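Local coordinates for cysteine hydrolase (Vibrio cholerae, PDB 6V98), which probably acts as a cysteine hydrolase of the papain-like peptidase clan, delivered as a toxic effector by the type VI secretion system, at residues A[74-79]-A[135-140]; A[102-107]-A[192-197]; A[166-171]-A[181-186]. All blocks are in the same frame, centred on the assembly; numbering follows the deposited sequence.

Contact 1: residues A[74-79]-A[135-140]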
loop_
_atom_site.group_PDB
_atom_site.type_symbol
_atom_site.label_atom_id
_atom_site.label_comp_id
_atom_site.label_asym_id
_atom_site.label_seq_id
_atom_site.Cartn_x
_atom_site.Cartn_y
_atom_site.Cartn_z
ATOM N N GLY A 74 9.179 1.374 14.294
ATOM C CA GLY A 74 8.060 1.272 13.374
ATOM C C GLY A 74 7.210 2.526 13.355
ATOM O O GLY A 74 6.770 2.995 14.411
ATOM N N ASN A 75 6.996 3.100 12.170
ATOM C CA ASN A 75 6.197 4.311 12.042
ATOM C C ASN A 75 5.466 4.292 10.717
ATOM O O ASN A 75 5.964 3.748 9.730
ATOM C CB ASN A 75 7.038 5.588 12.105
ATOM C CG ASN A 75 7.654 5.816 13.474
ATOM O OD1 ASN A 75 6.996 6.314 14.392
ATOM N ND2 ASN A 75 8.919 5.421 13.625
ATOM N N VAL A 76 4.294 4.908 10.706
ATOM C CA VAL A 76 3.560 5.147 9.470
ATOM C C VAL A 76 4.134 6.385 8.805
ATOM O O VAL A 76 4.466 7.370 9.475
ATOM C CB VAL A 76 2.064 5.344 9.761
ATOM C CG1 VAL A 76 1.288 5.648 8.467
ATOM C CG2 VAL A 76 1.496 4.129 10.476
ATOM N N ARG A 77 4.240 6.359 7.484
ATOM C CA ARG A 77 4.589 7.583 6.787
ATOM C C ARG A 77 3.724 7.726 5.549
ATOM O O ARG A 77 3.208 6.749 4.991
ATOM C CB ARG A 77 6.092 7.638 6.454
ATOM C CG ARG A 77 6.518 7.044 5.163
ATOM C CD ARG A 77 7.997 7.400 4.824
ATOM N NE ARG A 77 8.431 6.618 3.674
ATOM C CZ ARG A 77 9.654 6.610 3.157
ATOM N NH1 ARG A 77 10.624 7.356 3.683
ATOM N NH2 ARG A 77 9.903 5.849 2.100
ATOM N N LYS A 78 3.540 8.977 5.164
ATOM C CA LYS A 78 2.784 9.358 3.990
ATOM C C LYS A 78 3.781 9.918 2.994
ATOM O O LYS A 78 4.646 10.708 3.376
ATOM C CB LYS A 78 1.747 10.410 4.364
ATOM C CG LYS A 78 1.020 11.007 3.209
ATOM C CD LYS A 78 0.066 12.087 3.705
ATOM C CE LYS A 78 -0.897 12.457 2.597
ATOM N NZ LYS A 78 -0.163 12.981 1.409
ATOM N N VAL A 79 3.696 9.479 1.744
ATOM C CA VAL A 79 4.569 9.976 0.684
ATOM C C VAL A 79 3.691 10.691 -0.327
ATOM O O VAL A 79 2.755 10.091 -0.864
ATOM C CB VAL A 79 5.355 8.852 -0.002
ATOM C CG1 VAL A 79 6.279 9.447 -1.082
ATOM C CG2 VAL A 79 6.139 8.042 1.017
ATOM N N ASP A 135 -1.258 9.308 13.473
ATOM C CA ASP A 135 -1.313 10.027 14.746
ATOM C C ASP A 135 -0.761 9.215 15.913
ATOM O O ASP A 135 -0.469 9.789 16.969
ATOM C CB ASP A 135 -2.753 10.446 15.075
ATOM C CG ASP A 135 -3.261 11.561 14.181
ATOM O OD1 ASP A 135 -2.433 12.195 13.494
ATOM O OD2 ASP A 135 -4.488 11.801 14.162
ATOM N N LEU A 136 -0.616 7.903 15.762
ATOM C CA LEU A 136 -0.075 7.062 16.823
ATOM C C LEU A 136 1.447 6.966 16.809
ATOM O O LEU A 136 2.018 6.288 17.672
ATOM C CB LEU A 136 -0.660 5.655 16.730
ATOM C CG LEU A 136 -2.160 5.542 17.004
ATOM C CD1 LEU A 136 -2.612 4.105 16.731
ATOM C CD2 LEU A 136 -2.466 5.957 18.441
ATOM N N ASN A 137 2.120 7.624 15.864
ATOM C CA ASN A 137 3.553 7.404 15.703
ATOM C C ASN A 137 4.335 7.735 16.966
ATOM O O ASN A 137 5.350 7.089 17.248
ATOM C CB ASN A 137 4.100 8.231 14.535
ATOM C CG ASN A 137 3.961 7.525 13.184
ATOM O OD1 ASN A 137 3.579 6.364 13.110
ATOM N ND2 ASN A 137 4.307 8.237 12.108
ATOM N N ASN A 138 3.902 8.748 17.716
ATOM C CA ASN A 138 4.567 9.154 18.950
ATOM C C ASN A 138 3.855 8.651 20.199
ATOM O O ASN A 138 4.215 9.060 21.308
ATOM C CB ASN A 138 4.671 10.680 19.037
ATOM C CG ASN A 138 5.234 11.319 17.783
ATOM O OD1 ASN A 138 6.029 10.719 17.065
ATOM N ND2 ASN A 138 4.838 12.565 17.530
ATOM N N SER A 139 2.891 7.781 20.055
ATOM C CA SER A 139 2.121 7.396 21.232
ATOM C C SER A 139 2.880 6.358 22.055
ATOM O O SER A 139 3.459 5.416 21.500
ATOM C CB SER A 139 0.755 6.830 20.838
ATOM O OG SER A 139 0.185 6.143 21.937
ATOM N N PRO A 140 2.900 6.528 23.379
ATOM C CA PRO A 140 3.444 5.489 24.262
ATOM C C PRO A 140 2.775 4.144 24.109
ATOM O O PRO A 140 3.349 3.139 24.544
ATOM C CB PRO A 140 3.184 6.056 25.662
ATOM C CG PRO A 140 3.092 7.518 25.468
ATOM C CD PRO A 140 2.442 7.707 24.127
#
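Val76 O takes the shortest bond of this contact, from Asn137 ND2 at 2.8 Å, and the residue gives one back, Val76 N donating to Asn137 OD1 at 2.9 Å. One side chain thus reads both polar atoms of a single strand residue. The two bonds meet their acceptors differently. The ND2 bond is nearly straight at 167°, lies in the amide plane of Asn137 and ends on a lone pair of the Val76 carbonyl; the bond to OD1 reaches its oxygen tilted 20° from the carbonyl plane. Being held at both ends, the Asn137 amide has its flip state fixed and little freedom to rotate.

Asn75 crosses it at a slant, its amide plane almost perpendicular to that of Asn137, with OD1 set 3.5 Å from Asn137 CB. Its CG stands anti to the carbonyl carbon (chi1 -67°), which swings the amide toward the loop. There Asn75 OD1 and Asn137 O, two acceptors, lie 3.4 Å apart, and Lys142 NZ donates to both, which probably offsets their repulsion. Asn67 also donates to Asn75 OD1, while Asn75 ND2 is spent on Tyr65 O. Strand 75-78 pairs through its other edge with strand 57-63. Asn137, inside a type I turn from Leu136 to Ser139, therefore acts as a side-chain mimic of a neighbouring strand, continuing the antiparallel sheet beyond its border strand by one residue's pair of bonds.

Contact 2: residues A[102-107]-A[192-197]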
loop_
_atom_site.group_PDB
_atom_site.type_symbol
_atom_site.label_atom_id
_atom_site.label_comp_id
_atom_site.label_asym_id
_atom_site.label_seq_id
_atom_site.Cartn_x
_atom_site.Cartn_y
_atom_site.Cartn_z
ATOM N N GLU A 102 6.796 6.827 -9.237
ATOM C CA GLU A 102 7.093 7.627 -8.050
ATOM C C GLU A 102 7.252 6.736 -6.828
ATOM O O GLU A 102 8.226 6.855 -6.074
ATOM C CB GLU A 102 5.987 8.663 -7.822
ATOM C CG GLU A 102 5.980 9.809 -8.856
ATOM C CD GLU A 102 4.752 10.702 -8.730
ATOM O OE1 GLU A 102 3.757 10.244 -8.146
ATOM O OE2 GLU A 102 4.773 11.851 -9.216
ATOM N N VAL A 103 6.301 5.819 -6.630
ATOM C CA VAL A 103 6.291 4.986 -5.431
ATOM C C VAL A 103 7.482 4.038 -5.429
ATOM O O VAL A 103 8.132 3.828 -4.391
ATOM C CB VAL A 103 4.943 4.244 -5.351
ATOM C CG1 VAL A 103 5.000 3.117 -4.355
ATOM C CG2 VAL A 103 3.835 5.235 -4.992
ATOM N N SER A 104 7.811 3.478 -6.595
ATOM C CA SER A 104 8.951 2.573 -6.678
ATOM C C SER A 104 10.253 3.284 -6.315
ATOM O O SER A 104 11.087 2.733 -5.584
ATOM C CB SER A 104 9.041 1.973 -8.082
ATOM O OG SER A 104 10.184 1.150 -8.167
ATOM N N LEU A 105 10.453 4.503 -6.828
ATOM C CA LEU A 105 11.669 5.246 -6.514
ATOM C C LEU A 105 11.710 5.632 -5.045
ATOM O O LEU A 105 12.743 5.477 -4.380
ATOM C CB LEU A 105 11.760 6.509 -7.378
ATOM C CG LEU A 105 12.894 7.460 -6.984
ATOM C CD1 LEU A 105 14.231 6.733 -7.061
ATOM C CD2 LEU A 105 12.917 8.714 -7.874
ATOM N N ARG A 106 10.590 6.141 -4.527
ATOM C CA ARG A 106 10.596 6.825 -3.239
ATOM C C ARG A 106 10.515 5.842 -2.090
ATOM O O ARG A 106 11.082 6.097 -1.024
ATOM C CB ARG A 106 9.428 7.819 -3.161
ATOM C CG ARG A 106 9.674 9.090 -3.977
ATOM C CD ARG A 106 8.423 9.931 -4.213
ATOM N NE ARG A 106 8.689 10.934 -5.267
ATOM C CZ ARG A 106 7.760 11.716 -5.811
ATOM N NH1 ARG A 106 6.503 11.629 -5.403
ATOM N NH2 ARG A 106 8.084 12.585 -6.768
ATOM N N SER A 107 9.827 4.722 -2.299
ATOM C CA SER A 107 9.558 3.752 -1.246
ATOM C C SER A 107 9.969 2.332 -1.596
ATOM O O SER A 107 9.982 1.481 -0.705
ATOM C CB SER A 107 8.060 3.754 -0.895
ATOM O OG SER A 107 7.661 5.016 -0.401
ATOM N N TYR A 192 3.991 -4.164 -12.228
ATOM C CA TYR A 192 4.674 -2.992 -12.748
ATOM C C TYR A 192 6.169 -3.245 -12.692
ATOM O O TYR A 192 6.679 -3.704 -11.667
ATOM C CB TYR A 192 4.321 -1.726 -11.953
ATOM C CG TYR A 192 5.242 -0.565 -12.244
ATOM C CD1 TYR A 192 5.080 0.204 -13.388
ATOM C CD2 TYR A 192 6.277 -0.230 -11.374
ATOM C CE1 TYR A 192 5.923 1.279 -13.660
ATOM C CE2 TYR A 192 7.129 0.843 -11.643
ATOM C CZ TYR A 192 6.946 1.587 -12.787
ATOM O OH TYR A 192 7.779 2.651 -13.057
ATOM N N ASP A 193 6.866 -2.958 -13.784
ATOM C CA ASP A 193 8.321 -3.045 -13.807
ATOM C C ASP A 193 8.907 -1.647 -13.903
ATOM O O ASP A 193 8.553 -0.879 -14.807
ATOM C CB ASP A 193 8.817 -3.903 -14.970
ATOM C CG ASP A 193 10.329 -4.013 -14.994
ATOM O OD1 ASP A 193 10.888 -4.679 -14.096
ATOM O OD2 ASP A 193 10.953 -3.413 -15.894
ATOM N N TYR A 194 9.815 -1.329 -12.977
ATOM C CA TYR A 194 10.391 0.009 -12.924
ATOM C C TYR A 194 11.368 0.237 -14.066
ATOM O O TYR A 194 11.375 1.312 -14.678
ATOM C CB TYR A 194 11.092 0.215 -11.586
ATOM C CG TYR A 194 11.703 1.594 -11.396
ATOM C CD1 TYR A 194 10.928 2.666 -10.963
ATOM C CD2 TYR A 194 13.053 1.813 -11.622
ATOM C CE1 TYR A 194 11.484 3.921 -10.782
ATOM C CE2 TYR A 194 13.616 3.063 -11.443
ATOM C CZ TYR A 194 12.822 4.112 -11.015
ATOM O OH TYR A 194 13.369 5.359 -10.823
ATOM N N LYS A 195 12.195 -0.766 -14.365
ATOM C CA LYS A 195 13.228 -0.596 -15.381
ATOM C C LYS A 195 12.619 -0.366 -16.756
ATOM O O LYS A 195 13.083 0.488 -17.516
ATOM C CB LYS A 195 14.158 -1.812 -15.396
ATOM C CG LYS A 195 15.324 -1.716 -14.428
ATOM C CD LYS A 195 15.524 -0.287 -13.981
ATOM C CE LYS A 195 16.708 -0.157 -13.054
ATOM N NZ LYS A 195 16.931 1.282 -12.768
ATOM N N THR A 196 11.587 -1.123 -17.106
ATOM C CA THR A 196 10.930 -0.910 -18.391
ATOM C C THR A 196 9.785 0.094 -18.316
ATOM O O THR A 196 9.296 0.529 -19.363
ATOM C CB THR A 196 10.412 -2.238 -18.953
ATOM O OG1 THR A 196 9.453 -2.791 -18.048
ATOM C CG2 THR A 196 11.562 -3.221 -19.119
ATOM N N ASN A 197 9.371 0.477 -17.108
ATOM C CA ASN A 197 8.244 1.387 -16.874
ATOM C C ASN A 197 6.996 0.896 -17.592
ATOM O O ASN A 197 6.323 1.639 -18.310
ATOM C CB ASN A 197 8.584 2.827 -17.262
ATOM C CG ASN A 197 7.636 3.852 -16.627
ATOM O OD1 ASN A 197 7.204 3.706 -15.475
ATOM N ND2 ASN A 197 7.315 4.896 -17.379
#
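The last turns of helix 93-107 lie against the end of strand 188-193 and the turn that follows it, so this contact joins a helix to the central antiparallel sheet next to one of its borders. Two tyrosines, Tyr192 and Tyr194, reach from the sheet side toward Ser104 and Leu105. Tyr194 does most of the touching: its CD1 sits 3.3 Å from Ser104 OG and 3.5 Å from Ser104 CB, the serine coming at the ring obliquely. With CG anti to the backbone N (chi1 -178°), the ring of Tyr194 reaches across the helix, far enough for its OH to lie 4.0 Å from Leu105 CB. Leucine and tyrosine meet there at a slant, and Leu105 CD1 is also near that hydroxyl. Tyr192 adds a lighter touch, its CE2 edge approaching Ser104 CB near the ring plane, while the Tyr192 side chain also touches Leu97, Leu100 and Lys101 earlier in the same helix.

No hydrogen bond crosses between the segments; Ser104 OG is instead bonded to Gly111 O, in the connection from the helix to strand 113-120. That strand is also the sheet neighbour of strand 188-193, with a backbone bond between Tyr192 and Ile113. The turn leading on to the outermost strand 198-202 is fastened from within by an Asx motif, in which Asp193 OD2 accepts from Thr196 N at 2.7 Å. The hydroxyl Thr196 OG1 donates to the same oxygen, and both donors arrive on its anti side. Across the turn, Tyr192 OH donates to Asn197 OD1 at 2.7 Å, a bond that anchors the far end of the ring whose CE2 edge faces the helix.

Contact 3: residues A[166-171]-A[181-186]. With CA (calcium ion), chain B; CA (calcium ion), chain C.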
loop_
_atom_site.group_PDB
_atom_site.type_symbol
_atom_site.label_atom_id
_atom_site.label_comp_id
_atom_site.label_asym_id
_atom_site.label_seq_id
_atom_site.Cartn_x
_atom_site.Cartn_y
_atom_site.Cartn_z
ATOM N N ASP A 166 -12.522 -7.615 3.093
ATOM C CA ASP A 166 -12.273 -9.044 3.255
ATOM C C ASP A 166 -10.994 -9.493 2.540
ATOM O O ASP A 166 -11.051 -10.305 1.610
ATOM C CB ASP A 166 -13.466 -9.858 2.783
ATOM C CG ASP A 166 -13.347 -11.330 3.147
ATOM O OD1 ASP A 166 -12.681 -11.650 4.158
ATOM O OD2 ASP A 166 -13.904 -12.173 2.414
ATOM N N PRO A 167 -9.836 -8.988 2.945
ATOM C CA PRO A 167 -8.577 -9.425 2.331
ATOM C C PRO A 167 -8.302 -10.891 2.627
ATOM O O PRO A 167 -8.964 -11.536 3.445
ATOM C CB PRO A 167 -7.534 -8.530 2.991
ATOM C CG PRO A 167 -8.130 -8.237 4.356
ATOM C CD PRO A 167 -9.610 -8.101 4.101
ATOM N N ALA A 168 -7.284 -11.410 1.947
ATOM C CA ALA A 168 -6.891 -12.800 2.131
ATOM C C ALA A 168 -6.482 -13.060 3.574
ATOM O O ALA A 168 -5.971 -12.181 4.278
ATOM C CB ALA A 168 -5.739 -13.167 1.177
ATOM N N TRP A 169 -6.713 -14.296 4.014
ATOM C CA TRP A 169 -6.429 -14.672 5.392
ATOM C C TRP A 169 -4.996 -14.323 5.780
ATOM O O TRP A 169 -4.058 -14.545 5.013
ATOM C CB TRP A 169 -6.669 -16.166 5.574
ATOM C CG TRP A 169 -6.220 -16.676 6.900
ATOM C CD1 TRP A 169 -6.814 -16.453 8.107
ATOM C CD2 TRP A 169 -5.072 -17.490 7.159
ATOM N NE1 TRP A 169 -6.114 -17.091 9.107
ATOM C CE2 TRP A 169 -5.043 -17.739 8.551
ATOM C CE3 TRP A 169 -4.073 -18.042 6.351
ATOM C CZ2 TRP A 169 -4.057 -18.510 9.145
ATOM C CZ3 TRP A 169 -3.098 -18.818 6.942
ATOM C CH2 TRP A 169 -3.096 -19.045 8.329
ATOM N N LYS A 170 -4.840 -13.779 6.992
ATOM C CA LYS A 170 -3.545 -13.340 7.502
ATOM C C LYS A 170 -2.915 -14.442 8.343
ATOM O O LYS A 170 -3.424 -14.738 9.439
ATOM C CB LYS A 170 -3.714 -12.073 8.338
ATOM C CG LYS A 170 -2.419 -11.318 8.590
ATOM C CD LYS A 170 -2.396 -10.564 9.915
ATOM C CE LYS A 170 -3.764 -10.086 10.388
ATOM N NZ LYS A 170 -3.655 -9.033 11.461
ATOM N N PRO A 171 -1.815 -15.051 7.910
ATOM C CA PRO A 171 -1.187 -16.107 8.710
ATOM C C PRO A 171 -0.476 -15.520 9.917
ATOM O O PRO A 171 -0.304 -14.296 10.012
ATOM C CB PRO A 171 -0.198 -16.762 7.731
ATOM C CG PRO A 171 0.008 -15.781 6.639
ATOM C CD PRO A 171 -1.117 -14.803 6.631
ATOM N N GLU A 181 0.897 -12.660 -3.313
ATOM C CA GLU A 181 0.559 -13.666 -4.310
ATOM C C GLU A 181 -0.699 -14.427 -3.912
ATOM O O GLU A 181 -1.545 -14.723 -4.760
ATOM C CB GLU A 181 1.736 -14.612 -4.516
ATOM C CG GLU A 181 2.926 -13.962 -5.217
ATOM C CD GLU A 181 2.601 -13.497 -6.632
ATOM O OE1 GLU A 181 1.904 -14.231 -7.362
ATOM O OE2 GLU A 181 3.047 -12.388 -7.006
ATOM N N GLN A 182 -0.848 -14.734 -2.620
ATOM C CA GLN A 182 -2.107 -15.288 -2.131
ATOM C C GLN A 182 -3.265 -14.329 -2.376
ATOM O O GLN A 182 -4.345 -14.746 -2.820
ATOM C CB GLN A 182 -1.990 -15.611 -0.639
ATOM C CG GLN A 182 -1.342 -16.948 -0.336
ATOM C CD GLN A 182 -1.953 -18.089 -1.135
ATOM O OE1 GLN A 182 -1.318 -18.644 -2.032
ATOM N NE2 GLN A 182 -3.197 -18.431 -0.822
ATOM N N PHE A 183 -3.063 -13.040 -2.086
ATOM C CA PHE A 183 -4.127 -12.052 -2.255
ATOM C C PHE A 183 -4.552 -11.969 -3.715
ATOM O O PHE A 183 -5.744 -11.822 -4.024
ATOM C CB PHE A 183 -3.641 -10.690 -1.747
ATOM C CG PHE A 183 -4.744 -9.751 -1.289
ATOM C CD1 PHE A 183 -6.078 -10.049 -1.499
ATOM C CD2 PHE A 183 -4.424 -8.554 -0.652
ATOM C CE1 PHE A 183 -7.075 -9.175 -1.080
ATOM C CE2 PHE A 183 -5.427 -7.682 -0.221
ATOM C CZ PHE A 183 -6.740 -7.990 -0.451
ATOM N N GLN A 184 -3.589 -12.094 -4.628
ATOM C CA GLN A 184 -3.878 -11.997 -6.054
ATOM C C GLN A 184 -4.734 -13.152 -6.550
ATOM O O GLN A 184 -5.360 -13.026 -7.606
ATOM C CB GLN A 184 -2.574 -11.951 -6.855
ATOM C CG GLN A 184 -1.841 -10.597 -6.805
ATOM C CD GLN A 184 -0.558 -10.596 -7.615
ATOM O OE1 GLN A 184 -0.043 -11.651 -7.982
ATOM N NE2 GLN A 184 -0.030 -9.405 -7.890
ATOM N N LEU A 185 -4.775 -14.272 -5.829
ATOM C CA LEU A 185 -5.601 -15.394 -6.280
ATOM C C LEU A 185 -7.083 -15.047 -6.349
ATOM O O LEU A 185 -7.825 -15.699 -7.094
ATOM C CB LEU A 185 -5.405 -16.595 -5.359
ATOM C CG LEU A 185 -3.997 -17.177 -5.357
ATOM C CD1 LEU A 185 -3.929 -18.378 -4.436
ATOM C CD2 LEU A 185 -3.627 -17.570 -6.777
ATOM N N SER A 186 -7.541 -14.048 -5.591
ATOM C CA SER A 186 -8.956 -13.693 -5.551
ATOM C C SER A 186 -9.234 -12.246 -5.940
ATOM O O SER A 186 -10.365 -11.780 -5.761
ATOM C CB SER A 186 -9.532 -13.962 -4.156
ATOM O OG SER A 186 -8.663 -13.471 -3.145
HETATM CA CA CA B . 1.956 -12.332 -9.141
HETATM CA CA CA C . -5.897 -12.388 -9.739
HETATM O O HOH W 1 2.719 -10.108 -9.089
HETATM O O HOH W 2 -7.756 -13.796 -9.539
HETATM O O HOH W 3 0.541 -14.320 -10.230
HETATM O O HOH W 4 3.741 -12.519 -10.892
HETATM O O HOH W 5 0.609 -11.141 -10.957
#
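Phe183 turns one face of its ring to the backbone of the loop 166-171: Ala168 N lies 3.7 Å above the ring plane, offset toward the rim. Pro167 CB approaches the same ring obliquely, 3.6 Å from Phe183 CZ, and Ala168 CB packs near CD1 on the side where the ring joins the helix. A chi1 of -154° places CG of Phe183 roughly opposite the backbone N and sends the ring outward from the helix to these residues. Val116 and Leu118 of strand 113-120 also touch the phenylalanine, and Ile157 and Ala160 of helix 154-162 touch Pro167, so ring and proline together link the loop to that strand and that helix. Ala168 O, for its part, is bonded to Tyr179 OH, one turn earlier in helix 176-184.

Glu181 and Gln184, in the same helical turn as Phe183, supply calcium ligands. Glu181 grips one calcium ion with both carboxylate oxygens, OE2 at 2.4 Å, its chain bent at chi2 (-63°) to bring them round. Gln184 OE1 binds the same ion at 2.4 Å, and four waters bring the shell to seven oxygen ligands. One water accepts from Gln184 NE2, which also donates to Gly115 O; these bonds orient the amide so that its oxygen faces the metal. Gln184 O binds the second calcium ion at 2.3 Å, with a water, the backbone O atoms of Glu187 and Glu203, and Asp189 OD1. Mainly apolar contacts, plus the Tyr179 bond, thus hold the helix end to the loop, while oxygen ligands bind two cations, whose positive charge probably offsets that of carboxylates such as Glu181 and Asp189.

From the N terminus, the chain first builds inner strands of the large sheet, then reaches strand 75-78 at one border, where contact 1 opens. Contact 2 opens next, on helix 93-107, before contact 1 closes in the loop after helix 123-134, so these two cross. They also touch, through Arg77 and Val79 against Arg106 and Ser107. Contact 3 then opens after helix 154-162 and closes at the end of helix 176-184, a short loop nested inside the one that contact 2 closes at residues 192-197. Contact 1 secures one border of the sheet, contact 2 ties a helix near the other, and contact 3 holds the loop between helices 154-162 and 176-184 against the latter, beside the calcium sites.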